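Local coordinates for cell division control protein 45 cdc45 putative (Entamoeba histolytica, PDB 6CC2), which is probably a subunit of the Cdc45-MCM-GINS replicative helicase and so supports DNA unwinding during replication, at residues V37-L42 and L51-V56; Q26-P31 and K69-H74. All blocks are in the same frame, centred on the assembly; numbering follows the deposited sequence.

How the interactions relate
From the N terminus, strand 24-29 leads into helix 33-48 and strand 53-57, and from there into helix 61-71. Interaction 1 closes the shorter loop, bringing 37-42 of the first of these helices onto 51-56. Interaction 2 closes the longer one, from 26-31 to 69-74, and interaction 1 is nested wholly inside it. Their centres are about 12 Å apart, and they meet in the parallel sheet, where Val56 N is 2.8 Å from Leu27 O and Ser54 O is 2.9 Å from Leu27 N, both probable hydrogen bonds. Together the contacts tie helices 33-48 and 61-71 to two neighbouring strands.

Interaction 1 (V37-L42 and L51-V56). With EDO (1,2-ethanediol), chain J.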
# COMPACT_ATOMS: atom_id res chain seq x y z
N VAL A 37 -10.48 2.34 -2.00
CA VAL A 37 -11.02 3.61 -2.49
C VAL A 37 -11.84 3.40 -3.75
O VAL A 37 -12.93 3.95 -3.91
CB VAL A 37 -9.87 4.61 -2.73
CG1 VAL A 37 -10.34 5.80 -3.56
CG2 VAL A 37 -9.25 5.05 -1.40
N CYS A 38 -11.31 2.61 -4.69
CA CYS A 38 -12.04 2.35 -5.93
C CYS A 38 -13.37 1.68 -5.64
O CYS A 38 -14.43 2.14 -6.10
CB CYS A 38 -11.16 1.50 -6.86
SG CYS A 38 -11.91 1.10 -8.46
N TYR A 39 -13.36 0.62 -4.82
CA TYR A 39 -14.59 -0.01 -4.41
C TYR A 39 -15.56 1.00 -3.80
O TYR A 39 -16.76 0.99 -4.10
CB TYR A 39 -14.31 -1.11 -3.38
CG TYR A 39 -15.56 -1.82 -2.95
CD1 TYR A 39 -16.32 -1.34 -1.88
CD2 TYR A 39 -16.02 -2.93 -3.62
CE1 TYR A 39 -17.48 -1.96 -1.49
CE2 TYR A 39 -17.18 -3.56 -3.23
CZ TYR A 39 -17.91 -3.07 -2.17
OH TYR A 39 -19.09 -3.69 -1.78
N LYS A 40 -15.07 1.85 -2.89
CA LYS A 40 -15.93 2.82 -2.21
C LYS A 40 -16.62 3.74 -3.21
O LYS A 40 -17.85 3.95 -3.15
CB LYS A 40 -15.09 3.63 -1.20
CG LYS A 40 -15.83 4.75 -0.48
CD LYS A 40 -16.97 4.22 0.35
CE LYS A 40 -17.63 5.33 1.15
NZ LYS A 40 -18.78 4.79 1.97
N ILE A 41 -15.85 4.29 -4.15
CA ILE A 41 -16.41 5.25 -5.10
C ILE A 41 -17.43 4.58 -6.01
O ILE A 41 -18.52 5.12 -6.27
CB ILE A 41 -15.26 5.91 -5.90
CG1 ILE A 41 -14.45 6.81 -4.96
CG2 ILE A 41 -15.81 6.72 -7.06
CD1 ILE A 41 -13.23 7.47 -5.61
N LEU A 42 -17.09 3.40 -6.54
CA LEU A 42 -18.08 2.64 -7.30
C LEU A 42 -19.30 2.33 -6.46
O LEU A 42 -20.45 2.41 -6.93
CB LEU A 42 -17.47 1.35 -7.84
CG LEU A 42 -16.33 1.54 -8.85
CD1 LEU A 42 -15.64 0.19 -9.07
CD2 LEU A 42 -16.81 2.13 -10.15
N LEU A 51 -28.23 -0.54 -7.34
CA LEU A 51 -27.58 -1.68 -7.96
C LEU A 51 -26.99 -2.58 -6.88
O LEU A 51 -26.11 -2.15 -6.13
CB LEU A 51 -26.49 -1.24 -8.93
CG LEU A 51 -26.93 -0.72 -10.30
CD1 LEU A 51 -28.00 0.32 -10.16
CD2 LEU A 51 -25.74 -0.17 -11.06
N LEU A 52 -27.49 -3.81 -6.80
CA LEU A 52 -26.98 -4.77 -5.83
C LEU A 52 -25.54 -5.14 -6.17
O LEU A 52 -25.18 -5.34 -7.33
CB LEU A 52 -27.86 -6.01 -5.82
CG LEU A 52 -29.33 -5.74 -5.55
CD1 LEU A 52 -30.12 -7.04 -5.52
CD2 LEU A 52 -29.50 -4.97 -4.26
N HIS A 53 -24.69 -5.20 -5.14
CA HIS A 53 -23.28 -5.47 -5.37
C HIS A 53 -22.71 -6.11 -4.11
O HIS A 53 -23.28 -6.01 -3.03
CB HIS A 53 -22.51 -4.19 -5.74
CG HIS A 53 -22.59 -3.11 -4.70
ND1 HIS A 53 -23.70 -2.31 -4.54
CD2 HIS A 53 -21.69 -2.69 -3.78
CE1 HIS A 53 -23.49 -1.46 -3.55
NE2 HIS A 53 -22.28 -1.67 -3.07
N SER A 54 -21.57 -6.76 -4.29
CA SER A 54 -20.91 -7.45 -3.18
C SER A 54 -19.41 -7.34 -3.39
O SER A 54 -18.92 -7.15 -4.50
CB SER A 54 -21.34 -8.90 -3.08
OG SER A 54 -21.05 -9.61 -4.27
N ALA A 55 -18.67 -7.45 -2.29
CA ALA A 55 -17.22 -7.39 -2.33
C ALA A 55 -16.64 -8.78 -2.16
O ALA A 55 -17.13 -9.57 -1.35
CB ALA A 55 -16.69 -6.47 -1.22
N VAL A 56 -15.59 -9.08 -2.90
CA VAL A 56 -14.82 -10.30 -2.75
C VAL A 56 -13.37 -9.91 -2.53
O VAL A 56 -12.62 -9.66 -3.47
CB VAL A 56 -14.96 -11.20 -3.99
CG1 VAL A 56 -14.16 -12.48 -3.79
CG2 VAL A 56 -16.42 -11.51 -4.27
C1 EDO J . -20.78 -1.58 0.78
O1 EDO J . -20.77 -2.56 -0.27
C2 EDO J . -21.34 -0.28 0.24
O2 EDO J . -22.63 -0.51 -0.34
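Tyr39 holds its CG anti to the backbone N (chi1 -178°), which carries the phenol from helix 33-48 across to the strand, while His53 sets its CG between its backbone N and carbonyl carbon (chi1 59°) and leans its imidazole back toward the helix. The two side chains cross obliquely: Tyr39 OH lies at the edge of the imidazole, 3.4 Å from His53 CD2, a contact without a hydrogen bond. Further along the strand, the methyl CB of Ala55 approaches the phenol obliquely and rests 3.6 Å from Tyr39 CE2. His53 ND1 donates to Leu51 O at 2.9 Å, nearly straight (170°) and in the ring plane, which fixes the ring's rotation. An ethanediol, probably from the crystallisation liquor, bridges the polar ends. Its O1 lies in the phenol plane and shares a short hydrogen bond with Tyr39 OH (2.5 Å), and its O2 accepts a bent bond from His53 NE2 at 3.0 Å; Glu47 OE2 also binds the diol. Helix 374-385 packs over the contact, Phe378 meeting the Tyr39 ring edge-to-face and touching Ala55. With the axes of 37-42 and 53-56 almost antiparallel and 10.8 Å apart at closest approach, this is the helix-to-second-strand packing of a beta-alpha-beta crossover, formed here by strand 24-29, helix 33-48 and the edge strand 53-57.

Interaction 2 (Q26-P31 and K69-H74); sequences QLYVSP and KETIGH
Gln26 and Thr71 approach each other from opposite directions and meet through a single hydrogen bond, Gln26 NE2 donating to Thr71 OG1 at 3.0 Å. The bond is nearly straight (172°), and the hydroxyl lies almost in the plane of the amide. The threonine methyl also takes part: Thr71 CG2 comes within 3.3 Å of Gln26 OE1, so both branches of the threonine bear on the end of the glutamine. The other amide atom is gripped from within the strand. Tyr28 OH donates to Gln26 OE1 at 2.7 Å from well above the carbonyl plane, and the amide is thus held at both its nitrogen and its oxygen. Tyr28 OH itself stays 4.0 Å from Thr71 OG1, a contact at the margin.

In the next shell, Thr71 OG1 is also hydrogen-bonded to Val67 O one turn back in helix 61-71. The torsion suits this: OG1 sits beside the backbone N, anti to the carbonyl carbon (chi1 -63°), where it can reach back to the helix carbonyl while receiving the amide. The Tyr28 ring is steadied by an edge-to-face contact with Phe82, and Gln26 is flanked by side chains of both neighbouring strands, Val56 and Val80 among them. Just past Thr71 the chain leaves the helix through a type II turn, with Ile72 and Gly73 at its corners and His74 N bonded to Thr71 O at 3.0 Å.

Leu27 and Val29 pack on helix 33-48, whereas Gln26 and Tyr28 face the side of helix 61-71. Such alternation along an interior strand, next to the edge strand 53-57, is characteristic of a parallel alpha/beta/alpha sandwich, consistent with the DHH (RecJ-like) domain to which Cdc45 is related.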
# COMPACT_ATOMS: atom_id res chain seq x y z
N GLN A 26 -20.28 -8.19 -8.68
CA GLN A 26 -19.28 -8.73 -7.78
C GLN A 26 -17.98 -7.98 -8.03
O GLN A 26 -17.50 -7.92 -9.17
CB GLN A 26 -19.09 -10.22 -8.05
CG GLN A 26 -18.77 -11.04 -6.86
CD GLN A 26 -18.66 -12.50 -7.22
OE1 GLN A 26 -18.36 -12.83 -8.37
NE2 GLN A 26 -18.86 -13.38 -6.25
N LEU A 27 -17.40 -7.40 -6.98
CA LEU A 27 -16.16 -6.64 -7.10
C LEU A 27 -15.06 -7.34 -6.32
O LEU A 27 -15.17 -7.49 -5.10
CB LEU A 27 -16.35 -5.20 -6.60
CG LEU A 27 -17.40 -4.41 -7.38
CD1 LEU A 27 -18.72 -4.40 -6.63
CD2 LEU A 27 -16.92 -3.01 -7.67
N TYR A 28 -14.05 -7.81 -7.04
CA TYR A 28 -12.90 -8.49 -6.46
C TYR A 28 -11.82 -7.44 -6.15
O TYR A 28 -11.37 -6.72 -7.04
CB TYR A 28 -12.37 -9.54 -7.44
CG TYR A 28 -13.30 -10.69 -7.73
CD1 TYR A 28 -14.53 -10.48 -8.35
CD2 TYR A 28 -12.96 -11.99 -7.40
CE1 TYR A 28 -15.39 -11.54 -8.61
CE2 TYR A 28 -13.80 -13.05 -7.67
CZ TYR A 28 -15.02 -12.82 -8.27
OH TYR A 28 -15.85 -13.88 -8.53
N VAL A 29 -11.42 -7.37 -4.89
CA VAL A 29 -10.62 -6.27 -4.39
C VAL A 29 -9.30 -6.83 -3.89
O VAL A 29 -9.28 -7.62 -2.95
CB VAL A 29 -11.34 -5.50 -3.28
CG1 VAL A 29 -10.53 -4.28 -2.87
CG2 VAL A 29 -12.74 -5.11 -3.72
N SER A 30 -8.22 -6.42 -4.51
CA SER A 30 -6.89 -6.79 -4.03
C SER A 30 -6.48 -5.90 -2.85
O SER A 30 -7.08 -4.85 -2.62
CB SER A 30 -5.91 -6.69 -5.18
OG SER A 30 -5.78 -5.36 -5.62
N PRO A 31 -5.47 -6.31 -2.08
CA PRO A 31 -5.22 -5.67 -0.76
C PRO A 31 -4.38 -4.40 -0.81
O PRO A 31 -3.24 -4.34 -0.33
CB PRO A 31 -4.52 -6.77 0.04
CG PRO A 31 -4.39 -7.96 -0.88
CD PRO A 31 -4.65 -7.53 -2.26
N LYS A 69 -15.05 -19.30 -10.09
CA LYS A 69 -15.63 -20.56 -10.53
C LYS A 69 -16.85 -20.94 -9.69
O LYS A 69 -17.86 -21.42 -10.23
CB LYS A 69 -14.58 -21.67 -10.46
CG LYS A 69 -15.10 -23.01 -10.99
CD LYS A 69 -14.09 -24.12 -10.80
CE LYS A 69 -14.59 -25.42 -11.43
NZ LYS A 69 -13.69 -26.56 -11.13
N GLU A 70 -16.79 -20.73 -8.37
CA GLU A 70 -17.92 -21.04 -7.51
C GLU A 70 -19.10 -20.11 -7.77
O GLU A 70 -20.25 -20.49 -7.53
CB GLU A 70 -17.50 -20.95 -6.04
CG GLU A 70 -18.65 -21.07 -5.04
CD GLU A 70 -19.35 -22.42 -5.10
OE1 GLU A 70 -18.68 -23.43 -5.40
OE2 GLU A 70 -20.58 -22.47 -4.86
N THR A 71 -18.85 -18.90 -8.27
CA THR A 71 -19.89 -17.89 -8.45
C THR A 71 -20.59 -18.03 -9.80
O THR A 71 -21.82 -18.09 -9.85
CB THR A 71 -19.28 -16.49 -8.35
OG1 THR A 71 -18.74 -16.29 -7.04
CG2 THR A 71 -20.33 -15.42 -8.64
N ILE A 72 -19.82 -18.04 -10.89
CA ILE A 72 -20.40 -18.01 -12.22
C ILE A 72 -21.29 -19.23 -12.43
O ILE A 72 -20.88 -20.37 -12.20
CB ILE A 72 -19.29 -17.93 -13.28
CG1 ILE A 72 -19.84 -17.39 -14.60
CG2 ILE A 72 -18.64 -19.29 -13.49
CD1 ILE A 72 -18.77 -16.85 -15.52
N GLY A 73 -22.53 -18.98 -12.86
CA GLY A 73 -23.48 -20.03 -13.11
C GLY A 73 -24.17 -20.59 -11.89
O GLY A 73 -24.93 -21.56 -12.02
N HIS A 74 -23.93 -20.03 -10.70
CA HIS A 74 -24.52 -20.53 -9.47
C HIS A 74 -25.19 -19.45 -8.64
O HIS A 74 -25.66 -19.74 -7.54
CB HIS A 74 -23.46 -21.24 -8.62
CG HIS A 74 -22.80 -22.38 -9.32
ND1 HIS A 74 -23.48 -23.53 -9.66
CD2 HIS A 74 -21.53 -22.56 -9.74
CE1 HIS A 74 -22.65 -24.37 -10.26
NE2 HIS A 74 -21.46 -23.80 -10.32